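Major capsid protein (Paramecium bursaria Chlorella virus 1, PDB 5TIP) forms trimeric capsomers that self-assemble with penton and minor proteins into the large icosahedral, glycan-decorated shell of this algal virus. Local coordinates at residues A[70-75]-A[143-148]; A[252-257]-A[415-420]; A[340-345]-A[357-362]. All coordinates share one frame; numbering follows the deposited sequence.

The three contacts are spread over the two halves of the double jelly-roll chain. Interaction 1 lies in the N-terminal half, on the other side of the chain's centre from the rest; its centre is about 31 Å from that of interaction 2 and about 29 Å from that of interaction 3, with nearest atoms about 14 and 16 Å apart. Interactions 2 and 3 share the C-terminal half, with centres about 17 Å apart, and meet where Tyr420 OH lies 2.7 Å from Arg362 O, a probable hydrogen bond. All three reach neighbouring subunits of the trimer. In interaction 1 the side chain of Gln143 is about 9 Å from a bound alpha-D-galactopyranose (GLA).

Interaction 1: residues A[70-75]-A[143-148]; sequences VVEFVL and QKRFYV
With CG beside its backbone N (chi1 -65°) and the chain extended beyond, Glu72 runs alongside the Tyr147 side chain, both pointing the same way, while Arg145, bent at chi3 (-57°), swings its guanidinium back over Val74. Glu72 OE2 sits at the edge of the Tyr147 ring, 3.3 Å from Tyr147 CE2. Arg145 NH1 reaches Glu72 OE1 at 3.0 Å, a salt bridge whose hydrogen bond is weak because N-H...O bends to 131°. Val74 CG2 presses on one face of the guanidinium, 3.5 Å from Arg145 CZ. The backbones under these groups are antiparallel neighbours in a jelly-roll sheet of the N-terminal half: Val71, Phe73 and Leu75 form hydrogen-bonded pairs with Val148, Phe146 and Lys144, and Val148 N to Val71 O measures 2.8 Å. On the face carrying these residues, Leu75 CB meets the edge of the Phe146 ring, 3.5 Å from Phe146 CE2, and Val148 CG2 comes to the edge of Phe73, 4.0 Å from Phe73 CD2. Helix 87-91 packs on this side, and Trp134 meets Phe146 edge-to-face. The polar side instead faces the second subunit of the trimer, where Arg328 pairs with Glu72, Glu400 with Arg145, and Ser331 with the Tyr147 hydroxyl. A water donates to Glu72 OE2 at 2.9 Å and lies in the plane of the Tyr147 ring, at its edge.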
loop_
_atom_site.group_PDB
_atom_site.type_symbol
_atom_site.label_atom_id
_atom_site.label_comp_id
_atom_site.label_asym_id
_atom_site.label_seq_id
_atom_site.Cartn_x
_atom_site.Cartn_y
_atom_site.Cartn_z
ATOM N N VAL A 70 18.256 -14.112 -6.204
ATOM C CA VAL A 70 18.795 -12.896 -5.607
ATOM C C VAL A 70 20.300 -12.861 -5.833
ATOM O O VAL A 70 20.989 -13.871 -5.652
ATOM C CB VAL A 70 18.466 -12.803 -4.102
ATOM C CG1 VAL A 70 19.031 -11.524 -3.507
ATOM C CG2 VAL A 70 16.965 -12.877 -3.880
ATOM N N VAL A 71 20.805 -11.696 -6.229
ATOM C CA VAL A 71 22.235 -11.462 -6.393
ATOM C C VAL A 71 22.709 -10.628 -5.212
ATOM O O VAL A 71 22.222 -9.511 -4.995
ATOM C CB VAL A 71 22.543 -10.757 -7.723
ATOM C CG1 VAL A 71 24.036 -10.477 -7.843
ATOM C CG2 VAL A 71 22.051 -11.594 -8.895
ATOM N N GLU A 72 23.649 -11.166 -4.443
ATOM C CA GLU A 72 24.200 -10.470 -3.289
ATOM C C GLU A 72 25.489 -9.759 -3.679
ATOM O O GLU A 72 26.368 -10.356 -4.310
ATOM C CB GLU A 72 24.458 -11.440 -2.135
ATOM C CG GLU A 72 23.195 -12.067 -1.563
ATOM C CD GLU A 72 23.450 -12.846 -0.287
ATOM O OE1 GLU A 72 24.598 -12.826 0.204
ATOM O OE2 GLU A 72 22.505 -13.486 0.223
ATOM N N PHE A 73 25.596 -8.488 -3.301
ATOM C CA PHE A 73 26.816 -7.714 -3.463
ATOM C C PHE A 73 27.275 -7.190 -2.110
ATOM O O PHE A 73 26.466 -6.940 -1.213
ATOM C CB PHE A 73 26.633 -6.526 -4.419
ATOM C CG PHE A 73 26.494 -6.912 -5.861
ATOM C CD1 PHE A 73 27.526 -7.557 -6.523
ATOM C CD2 PHE A 73 25.348 -6.590 -6.571
ATOM C CE1 PHE A 73 27.406 -7.900 -7.856
ATOM C CE2 PHE A 73 25.223 -6.928 -7.905
ATOM C CZ PHE A 73 26.253 -7.585 -8.549
ATOM N N VAL A 74 28.588 -7.029 -1.973
ATOM C CA VAL A 74 29.189 -6.372 -0.820
ATOM C C VAL A 74 30.029 -5.215 -1.339
ATOM O O VAL A 74 31.021 -5.429 -2.047
ATOM C CB VAL A 74 30.041 -7.341 0.012
ATOM C CG1 VAL A 74 30.680 -6.606 1.168
ATOM C CG2 VAL A 74 29.192 -8.499 0.512
ATOM N N LEU A 75 29.631 -3.993 -0.993
ATOM C CA LEU A 75 30.269 -2.786 -1.496
ATOM C C LEU A 75 30.718 -1.906 -0.340
ATOM O O LEU A 75 30.139 -1.936 0.750
ATOM C CB LEU A 75 29.324 -1.990 -2.405
ATOM C CG LEU A 75 28.720 -2.726 -3.600
ATOM C CD1 LEU A 75 27.779 -1.816 -4.371
ATOM C CD2 LEU A 75 29.821 -3.234 -4.503
ATOM N N GLN A 143 30.684 -0.302 4.876
ATOM C CA GLN A 143 30.526 -1.522 4.098
ATOM C C GLN A 143 29.144 -2.086 4.342
ATOM O O GLN A 143 28.668 -2.112 5.472
ATOM C CB GLN A 143 31.586 -2.556 4.470
ATOM C CG GLN A 143 31.803 -3.617 3.407
ATOM C CD GLN A 143 32.661 -4.765 3.892
ATOM O OE1 GLN A 143 32.666 -5.091 5.075
ATOM N NE2 GLN A 143 33.393 -5.383 2.977
ATOM N N LYS A 144 28.501 -2.553 3.281
ATOM C CA LYS A 144 27.159 -3.086 3.404
ATOM C C LYS A 144 26.873 -4.165 2.373
ATOM O O LYS A 144 27.371 -4.115 1.257
ATOM C CB LYS A 144 26.148 -1.945 3.262
ATOM C CG LYS A 144 24.690 -2.371 3.243
ATOM C CD LYS A 144 23.769 -1.165 3.135
ATOM C CE LYS A 144 22.307 -1.580 3.177
ATOM N NZ LYS A 144 21.375 -0.420 3.176
ATOM N N ARG A 145 26.087 -5.155 2.767
ATOM C CA ARG A 145 25.691 -6.219 1.857
ATOM C C ARG A 145 24.389 -5.838 1.168
ATOM O O ARG A 145 23.432 -5.414 1.825
ATOM C CB ARG A 145 25.526 -7.545 2.599
ATOM C CG ARG A 145 25.094 -8.696 1.702
ATOM C CD ARG A 145 25.152 -10.021 2.437
ATOM N NE ARG A 145 26.486 -10.276 2.968
ATOM C CZ ARG A 145 27.420 -10.973 2.333
ATOM N NH1 ARG A 145 27.167 -11.490 1.139
ATOM N NH2 ARG A 145 28.609 -11.153 2.892
ATOM N N PHE A 146 24.356 -5.993 -0.149
ATOM C CA PHE A 146 23.203 -5.622 -0.950
ATOM C C PHE A 146 22.571 -6.862 -1.564
ATOM O O PHE A 146 23.235 -7.878 -1.784
ATOM C CB PHE A 146 23.591 -4.641 -2.057
ATOM C CG PHE A 146 24.162 -3.347 -1.554
ATOM C CD1 PHE A 146 23.327 -2.319 -1.147
ATOM C CD2 PHE A 146 25.531 -3.148 -1.503
ATOM C CE1 PHE A 146 23.845 -1.124 -0.688
ATOM C CE2 PHE A 146 26.055 -1.952 -1.045
ATOM C CZ PHE A 146 25.210 -0.938 -0.638
ATOM N N TYR A 147 21.274 -6.763 -1.845
ATOM C CA TYR A 147 20.498 -7.864 -2.407
ATOM C C TYR A 147 19.712 -7.331 -3.595
ATOM O O TYR A 147 18.782 -6.537 -3.422
ATOM C CB TYR A 147 19.555 -8.464 -1.366
ATOM C CG TYR A 147 20.220 -8.900 -0.080
ATOM C CD1 TYR A 147 20.386 -8.012 0.974
ATOM C CD2 TYR A 147 20.654 -10.205 0.092
ATOM C CE1 TYR A 147 20.982 -8.409 2.156
ATOM C CE2 TYR A 147 21.247 -10.613 1.270
ATOM C CZ TYR A 147 21.409 -9.712 2.297
ATOM O OH TYR A 147 22.002 -10.115 3.471
ATOM N N VAL A 148 20.078 -7.764 -4.797
ATOM C CA VAL A 148 19.405 -7.338 -6.021
ATOM C C VAL A 148 18.502 -8.483 -6.473
ATOM O O VAL A 148 19.015 -9.516 -6.933
ATOM C CB VAL A 148 20.409 -6.955 -7.115
ATOM C CG1 VAL A 148 19.679 -6.402 -8.327
ATOM C CG2 VAL A 148 21.410 -5.941 -6.582
HETATM O O HOH W 1 23.167 -13.274 3.020
#

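Interaction 2: residues A[252-257]-A[415-420]; sequences LNFNHP and IYAKNY
The Phe254 ring takes Ala417 CB squarely over one face, 3.6 Å from the ring centroid and only 6° off the normal, a CH-pi contact, while Ile415 CG2 comes in at its edge, in the ring plane, 3.6 Å from Phe254 CZ. This is buried packing within the C-terminal jelly roll: the loop between strands 247-251 and 257-266 runs roughly along strand 412-426 and drops its apolar side chains onto it. Phe254 and Ile415 cross at about a right angle. Ile415 uses both of its branches, because CG2 stands anti to the backbone N and meets the ring while CG1, beside that N (chi1 -53°), carries CD1 over to Leu252 CD2 at 3.8 Å. Leu261 of strand 257-266 touches Leu252, Phe254 and Ala417 and belongs to the same apolar cluster.

Further along, His256 CB packs against the Asn419 amide, 3.6 Å from Asn419 ND2. Asn419 CG is held between its own backbone N and carbonyl carbon (chi1 66°), which turns the amide toward the carbonyl of the next residue: Asn419 ND2 donates to Tyr420 O at 3.0 Å. That acceptor lies in the amide plane, yet the donor stands well above the carbonyl plane of Tyr420. Gln229 takes a second bond from Asn419 ND2, and Gln231 gives a weak one to Asn419 OD1, both partners coming from strand 223-237. Where the loop passes into strand 257-266, Tyr420 N donates to Pro257 O at 3.0 Å, nearly along the C=O axis.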
loop_
_atom_site.group_PDB
_atom_site.type_symbol
_atom_site.label_atom_id
_atom_site.label_comp_id
_atom_site.label_asym_id
_atom_site.label_seq_id
_atom_site.Cartn_x
_atom_site.Cartn_y
_atom_site.Cartn_z
ATOM N N LEU A 252 9.324 2.719 -33.727
ATOM C CA LEU A 252 9.407 1.646 -32.748
ATOM C C LEU A 252 9.646 0.320 -33.455
ATOM O O LEU A 252 9.132 0.081 -34.550
ATOM C CB LEU A 252 8.130 1.577 -31.910
ATOM C CG LEU A 252 7.734 2.827 -31.118
ATOM C CD1 LEU A 252 6.448 2.594 -30.337
ATOM C CD2 LEU A 252 8.855 3.256 -30.184
ATOM N N ASN A 253 10.389 -0.512 -32.785
ATOM C CA ASN A 253 10.702 -1.777 -33.306
ATOM C C ASN A 253 10.439 -2.864 -32.270
ATOM O O ASN A 253 11.318 -3.446 -31.738
ATOM C CB ASN A 253 12.130 -1.741 -33.865
ATOM C CG ASN A 253 12.633 -3.064 -34.278
ATOM O OD1 ASN A 253 11.912 -3.907 -34.668
ATOM N ND2 ASN A 253 13.886 -3.236 -34.190
ATOM N N PHE A 254 9.172 -3.085 -32.010
ATOM C CA PHE A 254 8.698 -4.076 -31.059
ATOM C C PHE A 254 7.885 -5.140 -31.787
ATOM O O PHE A 254 7.476 -4.962 -32.937
ATOM C CB PHE A 254 7.857 -3.413 -29.965
ATOM C CG PHE A 254 8.603 -2.371 -29.177
ATOM C CD1 PHE A 254 9.898 -2.604 -28.743
ATOM C CD2 PHE A 254 8.016 -1.150 -28.893
ATOM C CE1 PHE A 254 10.586 -1.644 -28.025
ATOM C CE2 PHE A 254 8.698 -0.187 -28.178
ATOM C CZ PHE A 254 9.984 -0.434 -27.744
ATOM N N ASN A 255 7.656 -6.258 -31.100
ATOM C CA ASN A 255 6.869 -7.359 -31.640
ATOM C C ASN A 255 6.037 -7.961 -30.517
ATOM O O ASN A 255 6.130 -7.543 -29.358
ATOM C CB ASN A 255 7.757 -8.423 -32.298
ATOM C CG ASN A 255 8.506 -7.898 -33.508
ATOM O OD1 ASN A 255 9.724 -7.733 -33.475
ATOM N ND2 ASN A 255 7.777 -7.641 -34.589
ATOM N N HIS A 256 5.205 -8.949 -30.880
ATOM C CA HIS A 256 4.410 -9.760 -29.960
ATOM C C HIS A 256 3.310 -8.938 -29.294
ATOM O O HIS A 256 3.343 -7.701 -29.338
ATOM C CB HIS A 256 5.312 -10.398 -28.901
ATOM C CG HIS A 256 6.395 -11.261 -29.468
ATOM N ND1 HIS A 256 7.730 -11.056 -29.199
ATOM C CD2 HIS A 256 6.338 -12.336 -30.291
ATOM C CE1 HIS A 256 8.449 -11.961 -29.838
ATOM N NE2 HIS A 256 7.629 -12.753 -30.504
ATOM N N PRO A 257 2.306 -9.581 -28.693
ATOM C CA PRO A 257 1.309 -8.835 -27.909
ATOM C C PRO A 257 1.958 -8.134 -26.725
ATOM O O PRO A 257 2.504 -8.774 -25.823
ATOM C CB PRO A 257 0.328 -9.924 -27.462
ATOM C CG PRO A 257 0.466 -10.994 -28.484
ATOM C CD PRO A 257 1.916 -10.991 -28.874
ATOM N N ILE A 415 13.306 3.299 -24.591
ATOM C CA ILE A 415 11.923 2.872 -24.769
ATOM C C ILE A 415 11.850 1.380 -24.489
ATOM O O ILE A 415 12.579 0.588 -25.101
ATOM C CB ILE A 415 11.404 3.197 -26.177
ATOM C CG1 ILE A 415 11.618 4.677 -26.493
ATOM C CG2 ILE A 415 9.931 2.841 -26.296
ATOM C CD1 ILE A 415 11.232 5.061 -27.900
ATOM N N TYR A 416 10.975 0.994 -23.565
ATOM C CA TYR A 416 10.811 -0.394 -23.165
ATOM C C TYR A 416 9.421 -0.889 -23.541
ATOM O O TYR A 416 8.455 -0.122 -23.572
ATOM C CB TYR A 416 11.033 -0.569 -21.659
ATOM C CG TYR A 416 12.410 -0.153 -21.201
ATOM C CD1 TYR A 416 13.492 -1.014 -21.323
ATOM C CD2 TYR A 416 12.631 1.104 -20.657
ATOM C CE1 TYR A 416 14.754 -0.637 -20.910
ATOM C CE2 TYR A 416 13.889 1.490 -20.242
ATOM C CZ TYR A 416 14.947 0.614 -20.372
ATOM O OH TYR A 416 16.203 0.992 -19.962
ATOM N N ALA A 417 9.336 -2.185 -23.827
ATOM C CA ALA A 417 8.069 -2.837 -24.120
ATOM C C ALA A 417 8.028 -4.174 -23.400
ATOM O O ALA A 417 8.996 -4.939 -23.452
ATOM C CB ALA A 417 7.881 -3.038 -25.628
ATOM N N LYS A 418 6.905 -4.453 -22.745
ATOM C CA LYS A 418 6.696 -5.714 -22.047
ATOM C C LYS A 418 5.678 -6.505 -22.856
ATOM O O LYS A 418 4.549 -6.071 -23.035
ATOM C CB LYS A 418 6.196 -5.486 -20.622
ATOM C CG LYS A 418 6.561 -6.600 -19.653
ATOM C CD LYS A 418 8.068 -6.748 -19.529
ATOM C CE LYS A 418 8.484 -7.205 -18.144
ATOM N NZ LYS A 418 7.703 -8.375 -17.666
ATOM N N ASN A 419 6.085 -7.672 -23.332
ATOM C CA ASN A 419 5.235 -8.495 -24.177
ATOM C C ASN A 419 5.043 -9.866 -23.546
ATOM O O ASN A 419 5.733 -10.245 -22.597
ATOM C CB ASN A 419 5.829 -8.643 -25.583
ATOM C CG ASN A 419 7.126 -9.427 -25.587
ATOM O OD1 ASN A 419 8.205 -8.860 -25.433
ATOM N ND2 ASN A 419 7.026 -10.739 -25.770
ATOM N N TYR A 420 4.088 -10.611 -24.091
ATOM C CA TYR A 420 3.848 -11.990 -23.700
ATOM C C TYR A 420 4.466 -12.942 -24.715
ATOM O O TYR A 420 4.632 -12.610 -25.891
ATOM C CB TYR A 420 2.350 -12.279 -23.571
ATOM C CG TYR A 420 1.728 -11.785 -22.286
ATOM C CD1 TYR A 420 1.994 -12.415 -21.079
ATOM C CD2 TYR A 420 0.868 -10.695 -22.280
ATOM C CE1 TYR A 420 1.425 -11.973 -19.901
ATOM C CE2 TYR A 420 0.293 -10.247 -21.106
ATOM C CZ TYR A 420 0.579 -10.886 -19.920
ATOM O OH TYR A 420 0.013 -10.442 -18.748
#

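Interaction 3: residues A[340-345]-A[357-362]; sequences QSIGGV and LKPAGR
Pro359 lays its ring against Ser341, with Pro359 CD 3.6 Å from Ser341 CB and 3.3 Å from Ser341 O. The serine hydroxyl is turned between its backbone N and carbonyl carbon (chi1 62°), where OG also brushes the ring, 3.8 Å from Pro359 CG. Ile342 adds a looser touch, its CG1 4.3 Å from Pro359 CG.

No direct hydrogen bond joins the two segments; water lies between the backbones instead. One water accepts from Ala360 N at 2.9 Å and also lies against Ser341 O, at a modelled distance too short to be trusted in detail. A second water lies 3.0 Å from both Gln340 O and Leu357 O, though with further acceptors near it which of them it serves is uncertain.

The contact sets the C-terminal end of helix 330-341 against the loop between strands 350-354 and 368-369, on the surface of the C-terminal jelly roll. Gly343 ends the helical path with positive phi (90°), a backbone in which a CB would jam against the preceding carbonyl oxygen. In the other segment, Pro359 occupies the second place of a type I beta turn from Lys358 to Gly361, closed by Gly361 N to Lys358 O at 3.1 Å.

Farther out, Ser341 OG is hydrogen-bonded to Gln337 O, one turn back in the helix, and Lys259 NZ bonds to both Pro359 O and Gly361 O, tying the turn to strand 257-266. Leu352 of strand 350-354 touches both Ser341 and Ile342. Leu357 packs on Ile38 of the third subunit and Phe25 of the second, and Gln340 on Asp68 of the third.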
loop_
_atom_site.group_PDB
_atom_site.type_symbol
_atom_site.label_atom_id
_atom_site.label_comp_id
_atom_site.label_asym_id
_atom_site.label_seq_id
_atom_site.Cartn_x
_atom_site.Cartn_y
_atom_site.Cartn_z
ATOM N N GLN A 340 -4.376 5.425 -13.443
ATOM C CA GLN A 340 -5.492 4.630 -13.938
ATOM C C GLN A 340 -5.198 3.137 -13.984
ATOM O O GLN A 340 -6.140 2.338 -13.981
ATOM C CB GLN A 340 -5.902 5.108 -15.333
ATOM C CG GLN A 340 -6.556 6.478 -15.352
ATOM C CD GLN A 340 -6.925 6.927 -16.750
ATOM O OE1 GLN A 340 -6.378 6.434 -17.738
ATOM N NE2 GLN A 340 -7.859 7.865 -16.842
ATOM N N SER A 341 -3.927 2.736 -14.018
ATOM C CA SER A 341 -3.588 1.341 -14.261
ATOM C C SER A 341 -2.638 0.721 -13.245
ATOM O O SER A 341 -2.508 -0.507 -13.233
ATOM C CB SER A 341 -2.979 1.180 -15.663
ATOM O OG SER A 341 -1.773 1.916 -15.785
ATOM N N ILE A 342 -1.982 1.510 -12.394
ATOM C CA ILE A 342 -1.016 1.002 -11.427
ATOM C C ILE A 342 -1.451 1.294 -9.995
ATOM O O ILE A 342 -1.555 0.384 -9.168
ATOM C CB ILE A 342 0.399 1.566 -11.693
ATOM C CG1 ILE A 342 0.901 1.130 -13.070
ATOM C CG2 ILE A 342 1.364 1.110 -10.612
ATOM C CD1 ILE A 342 2.270 1.676 -13.421
ATOM N N GLY A 343 -1.706 2.561 -9.684
ATOM C CA GLY A 343 -2.126 2.936 -8.350
ATOM C C GLY A 343 -1.005 3.269 -7.395
ATOM O O GLY A 343 -1.156 3.069 -6.184
ATOM N N GLY A 344 0.121 3.766 -7.898
ATOM C CA GLY A 344 1.207 4.215 -7.049
ATOM C C GLY A 344 1.546 5.666 -7.322
ATOM O O GLY A 344 0.649 6.491 -7.513
ATOM N N VAL A 345 2.835 5.993 -7.344
ATOM C CA VAL A 345 3.298 7.316 -7.746
ATOM C C VAL A 345 4.593 7.143 -8.528
ATOM O O VAL A 345 5.466 6.360 -8.136
ATOM C CB VAL A 345 3.485 8.269 -6.544
ATOM C CG1 VAL A 345 4.630 7.825 -5.647
ATOM C CG2 VAL A 345 3.701 9.695 -7.028
ATOM N N LEU A 357 -5.452 -3.357 -18.877
ATOM C CA LEU A 357 -6.176 -2.777 -17.753
ATOM C C LEU A 357 -5.369 -2.870 -16.465
ATOM O O LEU A 357 -5.450 -1.974 -15.619
ATOM C CB LEU A 357 -7.526 -3.472 -17.589
ATOM C CG LEU A 357 -8.500 -3.335 -18.761
ATOM C CD1 LEU A 357 -9.639 -4.328 -18.623
ATOM C CD2 LEU A 357 -9.034 -1.916 -18.855
ATOM N N LYS A 358 -4.583 -3.934 -16.305
ATOM C CA LYS A 358 -3.735 -4.135 -15.130
ATOM C C LYS A 358 -2.351 -4.556 -15.607
ATOM O O LYS A 358 -2.026 -5.751 -15.630
ATOM C CB LYS A 358 -4.332 -5.175 -14.183
ATOM C CG LYS A 358 -5.702 -4.810 -13.633
ATOM C CD LYS A 358 -6.227 -5.868 -12.671
ATOM C CE LYS A 358 -5.607 -5.733 -11.284
ATOM N NZ LYS A 358 -4.191 -6.194 -11.204
ATOM N N PRO A 359 -1.509 -3.596 -15.998
ATOM C CA PRO A 359 -0.183 -3.959 -16.526
ATOM C C PRO A 359 0.719 -4.638 -15.510
ATOM O O PRO A 359 1.605 -5.406 -15.903
ATOM C CB PRO A 359 0.393 -2.608 -16.976
ATOM C CG PRO A 359 -0.334 -1.597 -16.157
ATOM C CD PRO A 359 -1.720 -2.140 -15.986
ATOM N N ALA A 360 0.521 -4.387 -14.216
ATOM C CA ALA A 360 1.346 -5.020 -13.194
ATOM C C ALA A 360 0.875 -6.420 -12.828
ATOM O O ALA A 360 1.560 -7.100 -12.057
ATOM C CB ALA A 360 1.388 -4.150 -11.936
ATOM N N GLY A 361 -0.264 -6.838 -13.364
ATOM C CA GLY A 361 -0.793 -8.159 -13.085
ATOM C C GLY A 361 -0.301 -9.171 -14.096
ATOM O O GLY A 361 -0.186 -8.870 -15.277
ATOM N N ARG A 362 -0.009 -10.378 -13.635
ATOM C CA ARG A 362 0.478 -11.426 -14.520
ATOM C C ARG A 362 -0.590 -11.864 -15.517
ATOM O O ARG A 362 -0.287 -12.185 -16.662
ATOM C CB ARG A 362 0.987 -12.616 -13.711
ATOM C CG ARG A 362 2.007 -12.231 -12.652
ATOM C CD ARG A 362 3.410 -12.138 -13.227
ATOM N NE ARG A 362 3.579 -11.013 -14.141
ATOM C CZ ARG A 362 3.908 -9.782 -13.765
ATOM N NH1 ARG A 362 4.112 -9.511 -12.488
ATOM N NH2 ARG A 362 4.034 -8.820 -14.663
HETATM O O HOH W 2 -7.114 0.507 -16.146
HETATM O O HOH W 3 -1.489 -2.772 -12.804
#